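Long-range contacts in botulinum neurotoxin type C1 (Clostridium botulinum, PDB 3N7K), which forms the receptor-binding domain of the neurotoxin heavy chain and probably attaches the toxin to gangliosides such as GD1b on nerve cells: residues N251-N256 with E413-H418; S263-F268 with I333-L338; S329-Y334 with T402-N407; C380-Y385 with N397-T402. All blocks are in the same frame, centred on the assembly; numbering follows the deposited sequence.

Contact 1. Residues N251-N256 with E413-H418; sequences NIDYLN and ESTSTH
Asn251, Ile252 and Asp253 meet Thr415, Ser416 and His418 in a loop-to-loop contact of the C-terminal, beta-trefoil part of the receptor-binding domain. One loop follows strand 246-251 and the other leads into strand 419-423; these two strands pair in the same antiparallel sheet, and the contact carries their association on into the loops. The bond nearest the strands is from Ile252 N to His418 O (3.0 Å). Asn251 adds a second from its side chain: with CG anti to the backbone N (chi1 -179°), the amide reaches across, and ND2 donates to Ser416 O at 2.7 Å. That oxygen lies close to the amide plane of Asn251, while the donor stands well above the carbonyl plane of Ser416. The other end of the amide works within its own loop: OD1 accepts from Asp253 N (2.9 Å), an Asx turn set inside a type I turn that runs from Asn251 to Tyr254. Both ends of the amide are therefore occupied, which should fix its rotation. Asp253 faces the opposite loop, and its OD1 accepts from Thr415 OG1, though the 2.5 Å length and the placing of the carboxylate are doubtful, since OD2 sits too close to Ser416. Apolar packing comes from Ile252, whose CG2 meets Thr415 CB at 4.0 Å, the side chains crossing at about a right angle; its flank also rests on Tyr361 and Ala363. The loop 413-418 folds back on itself, Ser414 O accepting from both Thr417 N and Thr417 OG1, and Thr415 CA sits 3.6 Å above the centre of the His418 ring.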
loop_
_atom_site.group_PDB
_atom_site.type_symbol
_atom_site.label_atom_id
_atom_site.label_comp_id
_atom_site.label_asym_id
_atom_site.label_seq_id
_atom_site.Cartn_x
_atom_site.Cartn_y
_atom_site.Cartn_z
ATOM N N ASN A 251 -11.845 5.437 -7.476
ATOM C CA ASN A 251 -11.124 5.475 -8.739
ATOM C C ASN A 251 -9.932 6.385 -8.561
ATOM O O ASN A 251 -10.093 7.579 -8.334
ATOM C CB ASN A 251 -12.009 5.998 -9.880
ATOM C CG ASN A 251 -11.279 6.013 -11.227
ATOM O OD1 ASN A 251 -10.538 6.941 -11.531
ATOM N ND2 ASN A 251 -11.478 4.972 -12.023
ATOM N N ILE A 252 -8.738 5.817 -8.659
ATOM C CA ILE A 252 -7.513 6.589 -8.510
ATOM C C ILE A 252 -7.590 8.026 -9.056
ATOM O O ILE A 252 -7.086 8.951 -8.413
ATOM C CB ILE A 252 -6.319 5.812 -9.136
ATOM C CG1 ILE A 252 -5.589 5.031 -8.036
ATOM C CG2 ILE A 252 -5.341 6.761 -9.811
ATOM C CD1 ILE A 252 -6.481 4.162 -7.173
ATOM N N ASP A 253 -8.225 8.211 -10.219
ATOM C CA ASP A 253 -8.372 9.540 -10.822
ATOM C C ASP A 253 -9.213 10.501 -9.995
ATOM O O ASP A 253 -9.053 11.718 -10.093
ATOM C CB ASP A 253 -8.992 9.440 -12.211
ATOM C CG ASP A 253 -7.952 9.269 -13.298
ATOM O OD1 ASP A 253 -6.798 9.686 -13.073
ATOM O OD2 ASP A 253 -8.283 8.740 -14.382
ATOM N N TYR A 254 -10.111 9.951 -9.186
ATOM C CA TYR A 254 -10.986 10.744 -8.334
ATOM C C TYR A 254 -11.060 10.170 -6.921
ATOM O O TYR A 254 -12.016 9.475 -6.589
ATOM C CB TYR A 254 -12.400 10.764 -8.904
ATOM C CG TYR A 254 -12.513 11.365 -10.278
ATOM C CD1 TYR A 254 -12.146 10.639 -11.413
ATOM C CD2 TYR A 254 -12.969 12.679 -10.443
ATOM C CE1 TYR A 254 -12.231 11.215 -12.682
ATOM C CE2 TYR A 254 -13.059 13.264 -11.696
ATOM C CZ TYR A 254 -12.691 12.531 -12.812
ATOM O OH TYR A 254 -12.787 13.111 -14.056
ATOM N N LEU A 255 -10.070 10.442 -6.082
ATOM C CA LEU A 255 -10.131 9.912 -4.730
ATOM C C LEU A 255 -10.928 10.865 -3.854
ATOM O O LEU A 255 -11.302 10.533 -2.729
ATOM C CB LEU A 255 -8.730 9.731 -4.161
ATOM C CG LEU A 255 -7.833 8.692 -4.828
ATOM C CD1 LEU A 255 -6.516 8.670 -4.081
ATOM C CD2 LEU A 255 -8.487 7.305 -4.817
ATOM N N ASN A 256 -11.168 12.054 -4.398
ATOM C CA ASN A 256 -11.914 13.124 -3.734
ATOM C C ASN A 256 -13.418 12.912 -3.970
ATOM O O ASN A 256 -14.211 13.840 -3.817
ATOM C CB ASN A 256 -11.476 14.471 -4.322
ATOM C CG ASN A 256 -11.519 14.477 -5.861
ATOM O OD1 ASN A 256 -12.578 14.664 -6.471
ATOM N ND2 ASN A 256 -10.365 14.240 -6.489
ATOM N N GLU A 413 -3.763 2.010 -20.466
ATOM C CA GLU A 413 -2.733 2.858 -19.900
ATOM C C GLU A 413 -3.288 4.034 -19.097
ATOM O O GLU A 413 -2.528 4.872 -18.618
ATOM C CB GLU A 413 -1.830 3.353 -21.031
ATOM C CG GLU A 413 -1.382 2.219 -21.951
ATOM C CD GLU A 413 -0.609 1.125 -21.207
ATOM O OE1 GLU A 413 -0.740 -0.071 -21.577
ATOM O OE2 GLU A 413 0.140 1.460 -20.258
ATOM N N SER A 414 -4.606 4.086 -18.929
ATOM C CA SER A 414 -5.232 5.185 -18.196
ATOM C C SER A 414 -5.562 4.921 -16.736
ATOM O O SER A 414 -6.288 3.987 -16.409
ATOM C CB SER A 414 -6.517 5.626 -18.884
ATOM O OG SER A 414 -7.233 6.502 -18.031
ATOM N N THR A 415 -5.043 5.775 -15.869
ATOM C CA THR A 415 -5.282 5.675 -14.441
ATOM C C THR A 415 -6.785 5.773 -14.121
ATOM O O THR A 415 -7.201 5.566 -12.980
ATOM C CB THR A 415 -4.513 6.784 -13.698
ATOM O OG1 THR A 415 -5.095 8.058 -13.996
ATOM C CG2 THR A 415 -3.062 6.812 -14.165
ATOM N N SER A 416 -7.594 6.075 -15.139
ATOM C CA SER A 416 -9.041 6.190 -14.965
ATOM C C SER A 416 -9.678 4.814 -14.898
ATOM O O SER A 416 -10.861 4.684 -14.601
ATOM C CB SER A 416 -9.670 6.947 -16.132
ATOM O OG SER A 416 -9.871 6.089 -17.248
ATOM N N THR A 417 -8.888 3.793 -15.201
ATOM C CA THR A 417 -9.360 2.414 -15.190
ATOM C C THR A 417 -8.808 1.731 -13.939
ATOM O O THR A 417 -9.061 0.545 -13.699
ATOM C CB THR A 417 -8.870 1.648 -16.444
ATOM O OG1 THR A 417 -7.447 1.501 -16.396
ATOM C CG2 THR A 417 -9.220 2.415 -17.709
ATOM N N HIS A 418 -8.052 2.496 -13.154
ATOM C CA HIS A 418 -7.442 2.009 -11.916
ATOM C C HIS A 418 -8.412 2.180 -10.755
ATOM O O HIS A 418 -8.731 3.301 -10.361
ATOM C CB HIS A 418 -6.145 2.782 -11.639
ATOM C CG HIS A 418 -5.056 2.512 -12.634
ATOM N ND1 HIS A 418 -5.297 1.953 -13.875
ATOM C CD2 HIS A 418 -3.720 2.727 -12.575
ATOM C CE1 HIS A 418 -4.158 1.836 -14.533
ATOM N NE2 HIS A 418 -3.187 2.298 -13.767
#

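Contact 2. Residues S263-F268 with I333-L338; sequences SRQIVF and IYAIGL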
loop_
_atom_site.group_PDB
_atom_site.type_symbol
_atom_site.label_atom_id
_atom_site.label_comp_id
_atom_site.label_asym_id
_atom_site.label_seq_id
_atom_site.Cartn_x
_atom_site.Cartn_y
_atom_site.Cartn_z
ATOM N N SER A 263 -31.203 6.952 -9.018
ATOM C CA SER A 263 -32.275 6.058 -9.428
ATOM C C SER A 263 -31.684 4.780 -10.009
ATOM O O SER A 263 -31.719 4.564 -11.222
ATOM C CB SER A 263 -33.178 6.750 -10.448
ATOM O OG SER A 263 -33.828 7.861 -9.854
ATOM N N ARG A 264 -31.135 3.946 -9.127
ATOM C CA ARG A 264 -30.508 2.685 -9.509
ATOM C C ARG A 264 -29.223 2.914 -10.309
ATOM O O ARG A 264 -28.638 1.967 -10.837
ATOM C CB ARG A 264 -31.476 1.834 -10.335
ATOM C CG ARG A 264 -32.051 0.618 -9.622
ATOM C CD ARG A 264 -32.739 -0.259 -10.655
ATOM N NE ARG A 264 -33.110 -1.590 -10.171
ATOM C CZ ARG A 264 -33.381 -2.618 -10.977
ATOM N NH1 ARG A 264 -33.718 -3.803 -10.479
ATOM N NH2 ARG A 264 -33.297 -2.462 -12.292
ATOM N N GLN A 265 -28.790 4.169 -10.404
ATOM C CA GLN A 265 -27.575 4.502 -11.142
ATOM C C GLN A 265 -26.469 4.944 -10.210
ATOM O O GLN A 265 -26.659 5.844 -9.399
ATOM C CB GLN A 265 -27.840 5.618 -12.151
ATOM C CG GLN A 265 -26.561 6.295 -12.669
ATOM C CD GLN A 265 -25.582 5.330 -13.340
ATOM O OE1 GLN A 265 -24.360 5.458 -13.186
ATOM N NE2 GLN A 265 -26.115 4.368 -14.096
ATOM N N ILE A 266 -25.304 4.318 -10.341
ATOM C CA ILE A 266 -24.162 4.662 -9.504
ATOM C C ILE A 266 -23.533 5.973 -9.930
ATOM O O ILE A 266 -23.158 6.146 -11.091
ATOM C CB ILE A 266 -23.063 3.589 -9.553
ATOM C CG1 ILE A 266 -23.632 2.239 -9.118
ATOM C CG2 ILE A 266 -21.891 4.015 -8.660
ATOM C CD1 ILE A 266 -24.238 2.245 -7.740
ATOM N N VAL A 267 -23.420 6.882 -8.969
ATOM C CA VAL A 267 -22.836 8.198 -9.197
ATOM C C VAL A 267 -21.690 8.432 -8.214
ATOM O O VAL A 267 -21.603 7.767 -7.185
ATOM C CB VAL A 267 -23.895 9.323 -9.009
ATOM C CG1 VAL A 267 -25.076 9.080 -9.935
ATOM C CG2 VAL A 267 -24.351 9.390 -7.551
ATOM N N PHE A 268 -20.805 9.368 -8.533
ATOM C CA PHE A 268 -19.695 9.684 -7.641
ATOM C C PHE A 268 -19.812 11.122 -7.132
ATOM O O PHE A 268 -19.816 12.076 -7.915
ATOM C CB PHE A 268 -18.351 9.490 -8.352
ATOM C CG PHE A 268 -17.943 8.049 -8.507
ATOM C CD1 PHE A 268 -17.996 7.424 -9.750
ATOM C CD2 PHE A 268 -17.478 7.323 -7.413
ATOM C CE1 PHE A 268 -17.588 6.103 -9.902
ATOM C CE2 PHE A 268 -17.065 6.000 -7.553
ATOM C CZ PHE A 268 -17.120 5.389 -8.800
ATOM N N ILE A 333 -19.487 3.000 -24.994
ATOM C CA ILE A 333 -19.621 3.307 -23.580
ATOM C C ILE A 333 -20.948 2.956 -22.917
ATOM O O ILE A 333 -22.012 3.398 -23.353
ATOM C CB ILE A 333 -19.303 4.796 -23.314
ATOM C CG1 ILE A 333 -17.859 5.082 -23.710
ATOM C CG2 ILE A 333 -19.512 5.129 -21.845
ATOM C CD1 ILE A 333 -16.846 4.272 -22.938
ATOM N N TYR A 334 -20.865 2.153 -21.858
ATOM C CA TYR A 334 -22.045 1.746 -21.113
ATOM C C TYR A 334 -21.840 2.088 -19.659
ATOM O O TYR A 334 -20.763 1.865 -19.110
ATOM C CB TYR A 334 -22.285 0.251 -21.261
ATOM C CG TYR A 334 -22.238 -0.185 -22.690
ATOM C CD1 TYR A 334 -21.023 -0.471 -23.301
ATOM C CD2 TYR A 334 -23.399 -0.258 -23.454
ATOM C CE1 TYR A 334 -20.956 -0.815 -24.636
ATOM C CE2 TYR A 334 -23.345 -0.601 -24.802
ATOM C CZ TYR A 334 -22.116 -0.876 -25.383
ATOM O OH TYR A 334 -22.026 -1.183 -26.721
ATOM N N ALA A 335 -22.871 2.640 -19.034
ATOM C CA ALA A 335 -22.783 3.015 -17.631
ATOM C C ALA A 335 -22.974 1.780 -16.777
ATOM O O ALA A 335 -23.524 0.780 -17.226
ATOM C CB ALA A 335 -23.849 4.060 -17.290
ATOM N N ILE A 336 -22.500 1.851 -15.545
ATOM C CA ILE A 336 -22.655 0.749 -14.625
ATOM C C ILE A 336 -23.713 1.166 -13.608
ATOM O O ILE A 336 -23.635 2.249 -13.015
ATOM C CB ILE A 336 -21.338 0.434 -13.906
ATOM C CG1 ILE A 336 -20.248 0.145 -14.946
ATOM C CG2 ILE A 336 -21.534 -0.761 -12.982
ATOM C CD1 ILE A 336 -18.872 -0.029 -14.378
ATOM N N GLY A 337 -24.712 0.312 -13.430
ATOM C CA GLY A 337 -25.769 0.622 -12.493
ATOM C C GLY A 337 -26.098 -0.555 -11.605
ATOM O O GLY A 337 -25.411 -1.579 -11.635
ATOM N N LEU A 338 -27.168 -0.407 -10.830
ATOM C CA LEU A 338 -27.608 -1.435 -9.900
ATOM C C LEU A 338 -28.870 -2.139 -10.360
ATOM O O LEU A 338 -29.865 -1.495 -10.673
ATOM C CB LEU A 338 -27.884 -0.810 -8.540
ATOM C CG LEU A 338 -26.749 -0.054 -7.857
ATOM C CD1 LEU A 338 -27.318 1.061 -6.971
ATOM C CD2 LEU A 338 -25.919 -1.039 -7.058
#
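Arg264 O receives the backbone N of Leu338 at 2.8 Å, in a bond that is nearly straight at the hydrogen (175°). Next to it two apolar side chains meet at about a right angle: Ile266 points at the other strand, and its CD1 presses on Leu338 CD1 at 3.4 Å. Ile266 CB also lies 3.8 Å from Ile336 O. The exposed Arg264 runs its extended chain alongside the carbonyl of Leu338, its CD 3.1 Å from Leu338 O, and one face of the guanidinium looks toward that peptide. The charge itself is taken up further on, by a salt bridge from NH1 to Glu340. In the trefoil, this contact brings the small two-stranded unit 257-261/266-270 against strand 333-340 of the larger sheet; the short segments 266-268 and 333-338 run 108° apart, closer to perpendicular than to either strand-pairing direction. Around this first shell, Met259 and Ala261 of the partner strand 257-261 lie against Ile266, while Tyr314 and Leu316 of strand 313-318, with Ile309, pack on Leu338.

Contact 3. Residues S329-Y334 with T402-N407; sequences STEDIY and TVKQGN
Strands 333-334 and 402-404 run antiparallel, with Tyr334 and Val403 as the hydrogen-bonded pair: Val403 N donates to Tyr334 O at 2.8 Å and Tyr334 N to Val403 O at 3.2 Å. Ile333 and Lys404 form the adjoining non-hydrogen-bonded pair, and here the side chains touch. Ile333 CD1 lies on Lys404 CB at 3.6 Å, while its other branch, CG2, reaches Thr402 CG2 at 3.9 Å. These are neighbouring strands, 333-340 and 396-404, of the main antiparallel sheet of the beta-trefoil, near the end where both give way to loops. The Lys404 chain is bent at chi2 (130°) and again at its tip (chi4 55°), which brings NZ to Glu331 OE1 in a salt bridge of 3.1 Å. Lys404 NZ also donates to Gln405 O at 2.9 Å, and with both holds the ammonium ties the two loop ends together. The Gln405 side chain crosses that of Tyr334 at about a right angle, and its amide approaches the ring obliquely, the two planes 82° apart and Gln405 OE1 2.9 Å from Tyr334 CE1. Met318 of strand 313-318 packs against Tyr334, Val403 and Gln405, and Met323 against Ile333.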
loop_
_atom_site.group_PDB
_atom_site.type_symbol
_atom_site.label_atom_id
_atom_site.label_comp_id
_atom_site.label_asym_id
_atom_site.label_seq_id
_atom_site.Cartn_x
_atom_site.Cartn_y
_atom_site.Cartn_z
ATOM N N SER A 329 -17.598 11.450 -28.006
ATOM C CA SER A 329 -18.636 10.540 -28.464
ATOM C C SER A 329 -18.858 9.345 -27.552
ATOM O O SER A 329 -18.170 9.174 -26.547
ATOM C CB SER A 329 -18.298 10.040 -29.871
ATOM O OG SER A 329 -17.033 9.398 -29.877
ATOM N N THR A 330 -19.837 8.529 -27.931
ATOM C CA THR A 330 -20.189 7.326 -27.203
ATOM C C THR A 330 -19.609 6.162 -27.973
ATOM O O THR A 330 -20.339 5.494 -28.735
ATOM C CB THR A 330 -21.705 7.133 -27.121
ATOM O OG1 THR A 330 -21.988 5.796 -26.667
ATOM C CG2 THR A 330 -22.352 7.379 -28.521
ATOM N N GLU A 331 -18.291 5.961 -27.835
ATOM C CA GLU A 331 -17.659 4.844 -28.521
ATOM C C GLU A 331 -18.550 3.652 -28.259
ATOM O O GLU A 331 -19.539 3.455 -28.933
ATOM C CB GLU A 331 -16.210 4.580 -28.033
ATOM C CG GLU A 331 -15.154 5.204 -28.955
ATOM C CD GLU A 331 -14.065 4.212 -29.274
ATOM O OE1 GLU A 331 -14.426 3.087 -29.697
ATOM O OE2 GLU A 331 -12.873 4.553 -29.092
ATOM N N ASP A 332 -18.124 2.846 -27.316
ATOM C CA ASP A 332 -18.905 1.701 -26.900
ATOM C C ASP A 332 -19.002 1.837 -25.411
ATOM O O ASP A 332 -18.672 0.932 -24.665
ATOM C CB ASP A 332 -18.251 0.371 -27.344
ATOM C CG ASP A 332 -18.188 0.238 -28.878
ATOM O OD1 ASP A 332 -17.295 0.832 -29.547
ATOM O OD2 ASP A 332 -19.081 -0.444 -29.419
ATOM N N ILE A 333 -19.487 3.000 -24.994
ATOM C CA ILE A 333 -19.621 3.307 -23.580
ATOM C C ILE A 333 -20.948 2.956 -22.917
ATOM O O ILE A 333 -22.012 3.398 -23.353
ATOM C CB ILE A 333 -19.303 4.796 -23.314
ATOM C CG1 ILE A 333 -17.859 5.082 -23.710
ATOM C CG2 ILE A 333 -19.512 5.129 -21.845
ATOM C CD1 ILE A 333 -16.846 4.272 -22.938
ATOM N N TYR A 334 -20.865 2.153 -21.858
ATOM C CA TYR A 334 -22.045 1.746 -21.113
ATOM C C TYR A 334 -21.840 2.088 -19.659
ATOM O O TYR A 334 -20.763 1.865 -19.110
ATOM C CB TYR A 334 -22.285 0.251 -21.261
ATOM C CG TYR A 334 -22.238 -0.185 -22.690
ATOM C CD1 TYR A 334 -21.023 -0.471 -23.301
ATOM C CD2 TYR A 334 -23.399 -0.258 -23.454
ATOM C CE1 TYR A 334 -20.956 -0.815 -24.636
ATOM C CE2 TYR A 334 -23.345 -0.601 -24.802
ATOM C CZ TYR A 334 -22.116 -0.876 -25.383
ATOM O OH TYR A 334 -22.026 -1.183 -26.721
ATOM N N THR A 402 -18.165 3.473 -15.730
ATOM C CA THR A 402 -18.536 3.039 -17.067
ATOM C C THR A 402 -17.698 1.863 -17.509
ATOM O O THR A 402 -16.712 1.499 -16.873
ATOM C CB THR A 402 -18.318 4.141 -18.117
ATOM O OG1 THR A 402 -16.966 4.594 -18.031
ATOM C CG2 THR A 402 -19.275 5.308 -17.914
ATOM N N VAL A 403 -18.100 1.280 -18.625
ATOM C CA VAL A 403 -17.389 0.153 -19.186
ATOM C C VAL A 403 -17.214 0.422 -20.666
ATOM O O VAL A 403 -18.190 0.452 -21.418
ATOM C CB VAL A 403 -18.169 -1.167 -19.014
ATOM C CG1 VAL A 403 -17.440 -2.298 -19.716
ATOM C CG2 VAL A 403 -18.339 -1.479 -17.534
ATOM N N LYS A 404 -15.969 0.658 -21.069
ATOM C CA LYS A 404 -15.664 0.894 -22.463
ATOM C C LYS A 404 -15.524 -0.476 -23.108
ATOM O O LYS A 404 -14.919 -1.388 -22.536
ATOM C CB LYS A 404 -14.356 1.675 -22.605
ATOM C CG LYS A 404 -13.780 1.616 -24.005
ATOM C CD LYS A 404 -13.428 2.989 -24.550
ATOM C CE LYS A 404 -13.072 2.875 -26.020
ATOM N NZ LYS A 404 -14.183 2.220 -26.780
ATOM N N GLN A 405 -16.129 -0.636 -24.280
ATOM C CA GLN A 405 -16.026 -1.896 -24.991
ATOM C C GLN A 405 -15.385 -1.592 -26.323
ATOM O O GLN A 405 -14.620 -0.634 -26.419
ATOM C CB GLN A 405 -17.395 -2.568 -25.150
ATOM C CG GLN A 405 -17.920 -3.071 -23.820
ATOM C CD GLN A 405 -19.120 -3.967 -23.947
ATOM O OE1 GLN A 405 -20.123 -3.603 -24.556
ATOM N NE2 GLN A 405 -19.031 -5.152 -23.355
ATOM N N GLY A 406 -15.693 -2.372 -27.349
ATOM C CA GLY A 406 -15.045 -2.126 -28.616
ATOM C C GLY A 406 -13.579 -2.401 -28.325
ATOM O O GLY A 406 -13.264 -3.393 -27.657
ATOM N N ASN A 407 -12.688 -1.534 -28.799
ATOM C CA ASN A 407 -11.262 -1.709 -28.550
ATOM C C ASN A 407 -10.849 -0.853 -27.359
ATOM O O ASN A 407 -10.463 0.310 -27.488
ATOM C CB ASN A 407 -10.441 -1.350 -29.795
ATOM C CG ASN A 407 -8.954 -1.353 -29.529
ATOM O OD1 ASN A 407 -8.431 -2.257 -28.881
ATOM N ND2 ASN A 407 -8.260 -0.338 -30.034
#

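Contact 4. Residues C380-Y385 with N397-T402; sequences CSIGTY and NYLVPT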
loop_
_atom_site.group_PDB
_atom_site.type_symbol
_atom_site.label_atom_id
_atom_site.label_comp_id
_atom_site.label_asym_id
_atom_site.label_seq_id
_atom_site.Cartn_x
_atom_site.Cartn_y
_atom_site.Cartn_z
ATOM N N CYS A 380 -13.369 -1.240 -17.254
ATOM C CA CYS A 380 -14.096 -0.270 -16.423
ATOM C C CYS A 380 -13.428 1.080 -16.330
ATOM O O CYS A 380 -12.232 1.180 -16.073
ATOM C CB CYS A 380 -14.285 -0.808 -15.011
ATOM S SG CYS A 380 -15.477 -2.135 -14.924
ATOM N N SER A 381 -14.215 2.128 -16.502
ATOM C CA SER A 381 -13.665 3.466 -16.461
ATOM C C SER A 381 -14.554 4.408 -15.650
ATOM O O SER A 381 -15.256 4.001 -14.720
ATOM C CB SER A 381 -13.503 3.970 -17.898
ATOM O OG SER A 381 -12.578 5.034 -17.989
ATOM N N ILE A 382 -14.535 5.673 -16.026
ATOM C CA ILE A 382 -15.317 6.664 -15.332
ATOM C C ILE A 382 -15.298 7.948 -16.166
ATOM O O ILE A 382 -14.309 8.250 -16.843
ATOM C CB ILE A 382 -14.709 6.918 -13.943
ATOM C CG1 ILE A 382 -15.634 7.788 -13.103
ATOM C CG2 ILE A 382 -13.375 7.601 -14.093
ATOM C CD1 ILE A 382 -15.063 8.138 -11.732
ATOM N N GLY A 383 -16.396 8.692 -16.123
ATOM C CA GLY A 383 -16.480 9.926 -16.874
ATOM C C GLY A 383 -17.765 10.622 -16.517
ATOM O O GLY A 383 -18.592 10.064 -15.794
ATOM N N THR A 384 -17.941 11.845 -16.998
ATOM C CA THR A 384 -19.168 12.554 -16.702
ATOM C C THR A 384 -20.066 12.501 -17.935
ATOM O O THR A 384 -19.613 12.741 -19.058
ATOM C CB THR A 384 -18.905 14.023 -16.310
ATOM O OG1 THR A 384 -18.894 14.833 -17.487
ATOM C CG2 THR A 384 -17.564 14.156 -15.590
ATOM N N TYR A 385 -21.337 12.168 -17.716
ATOM C CA TYR A 385 -22.308 12.064 -18.798
ATOM C C TYR A 385 -23.648 12.697 -18.416
ATOM O O TYR A 385 -23.913 12.936 -17.232
ATOM C CB TYR A 385 -22.516 10.590 -19.177
ATOM C CG TYR A 385 -21.284 9.923 -19.747
ATOM C CD1 TYR A 385 -20.208 9.556 -18.925
ATOM C CD2 TYR A 385 -21.162 9.715 -21.122
ATOM C CE1 TYR A 385 -19.035 9.000 -19.468
ATOM C CE2 TYR A 385 -20.000 9.165 -21.676
ATOM C CZ TYR A 385 -18.942 8.811 -20.853
ATOM O OH TYR A 385 -17.808 8.282 -21.425
ATOM N N ASN A 397 -25.253 16.445 -15.836
ATOM C CA ASN A 397 -23.990 15.726 -15.828
ATOM C C ASN A 397 -23.707 15.033 -14.509
ATOM O O ASN A 397 -23.838 15.624 -13.439
ATOM C CB ASN A 397 -22.854 16.686 -16.157
ATOM C CG ASN A 397 -22.797 17.023 -17.625
ATOM O OD1 ASN A 397 -22.252 18.049 -18.014
ATOM N ND2 ASN A 397 -23.348 16.151 -18.453
ATOM N N TYR A 398 -23.322 13.764 -14.600
ATOM C CA TYR A 398 -23.000 12.973 -13.425
ATOM C C TYR A 398 -21.724 12.182 -13.684
ATOM O O TYR A 398 -21.583 11.552 -14.730
ATOM C CB TYR A 398 -24.144 12.001 -13.096
ATOM C CG TYR A 398 -25.437 12.670 -12.680
ATOM C CD1 TYR A 398 -25.514 13.413 -11.502
ATOM C CD2 TYR A 398 -26.580 12.571 -13.471
ATOM C CE1 TYR A 398 -26.702 14.041 -11.122
ATOM C CE2 TYR A 398 -27.769 13.196 -13.101
ATOM C CZ TYR A 398 -27.821 13.927 -11.928
ATOM O OH TYR A 398 -28.991 14.545 -11.569
ATOM N N LEU A 399 -20.781 12.233 -12.749
ATOM C CA LEU A 399 -19.553 11.466 -12.910
ATOM C C LEU A 399 -19.962 10.065 -12.476
ATOM O O LEU A 399 -20.379 9.859 -11.330
ATOM C CB LEU A 399 -18.448 12.000 -12.003
ATOM C CG LEU A 399 -17.085 11.343 -12.231
ATOM C CD1 LEU A 399 -16.598 11.634 -13.643
ATOM C CD2 LEU A 399 -16.107 11.854 -11.202
ATOM N N VAL A 400 -19.858 9.109 -13.393
ATOM C CA VAL A 400 -20.276 7.752 -13.092
ATOM C C VAL A 400 -19.380 6.655 -13.670
ATOM O O VAL A 400 -18.674 6.850 -14.661
ATOM C CB VAL A 400 -21.736 7.517 -13.590
ATOM C CG1 VAL A 400 -22.689 8.532 -12.951
ATOM C CG2 VAL A 400 -21.799 7.652 -15.099
ATOM N N PRO A 401 -19.397 5.477 -13.038
ATOM C CA PRO A 401 -18.588 4.354 -13.505
ATOM C C PRO A 401 -19.081 3.918 -14.878
ATOM O O PRO A 401 -20.276 3.991 -15.162
ATOM C CB PRO A 401 -18.821 3.289 -12.429
ATOM C CG PRO A 401 -20.201 3.590 -11.944
ATOM C CD PRO A 401 -20.181 5.101 -11.844
ATOM N N THR A 402 -18.165 3.473 -15.730
ATOM C CA THR A 402 -18.536 3.039 -17.067
ATOM C C THR A 402 -17.698 1.863 -17.509
ATOM O O THR A 402 -16.712 1.499 -16.873
ATOM C CB THR A 402 -18.318 4.141 -18.117
ATOM O OG1 THR A 402 -16.966 4.594 -18.031
ATOM C CG2 THR A 402 -19.275 5.308 -17.914
HETATM O O HOH W 1 -16.575 6.503 -19.609
#
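Segments 380-385 and 397-402 run antiparallel, their axes 4.3 Å apart at the closest and 157° between directions, as the two arms of the beta hairpin 376-387/396-404 in the trefoil. Three hydrogen-bonded pairs, Ser381 with Thr402, Gly383 with Val400 and Tyr385 with Tyr398, each supply two backbone bonds. Among them are Ser381 N to Thr402 O at 2.6 Å and Val400 N to Gly383 O at 2.9 Å. Between them lie the non-hydrogen-bonded pairs Ile382 with Pro401 and Thr384 with Leu399, where the chains come closer together and CA-H groups point at carbonyl oxygens. Ile382, Thr384 and Leu399 share one face of the hairpin. Leu399 has CG anti to its own N (chi1 -174°), which lays the fork of the side chain across the opposite strand: CG meets Ile382 CD1 at 3.8 Å, and CD1 touches Thr384 CG2 at 3.3 Å. Tyr254 and Phe268 pack on this side, against Leu399 and Ile382 respectively. Ser381, Tyr385, Tyr398, Val400 and Thr402 occupy the other face. There the Tyr385 ring leans back over Gly383, which has no side chain, and its CE1 comes to 4.0 Å from Thr402 CG2. Two polar ends of this face are engaged outside the hairpin arms, Ser381 OG with Ser416 and Tyr398 OH with Asp392. A water joins the two strands, 2.8 Å from Tyr385 OH and 2.5 Å from Thr402 OG1.

Overall arrangement
All four contacts lie in the trefoil part of the chain. Contact 4 is central: its centre is about 8 Å from that of contact 2 and about 11 Å from those of contacts 1 and 3. Strands 333-340, 396-404 and 376-387 are successive neighbours in one sheet, to which segment 263-268 is joined from the small two-stranded unit. Backbone bonds from Phe268 to Leu399 and from Ile336 to Pro401 connect contacts 2 and 4; Ile336 CD1 packs on Val403 CG2 of contact 3 at 3.5 Å. Contact 1 closes the longest loop of chain, enclosing the others, and meets contact 4 where Tyr254 CD2 lies 3.3 Å from Leu399 CD2; its centre is about 17 Å from those of contacts 2 and 3.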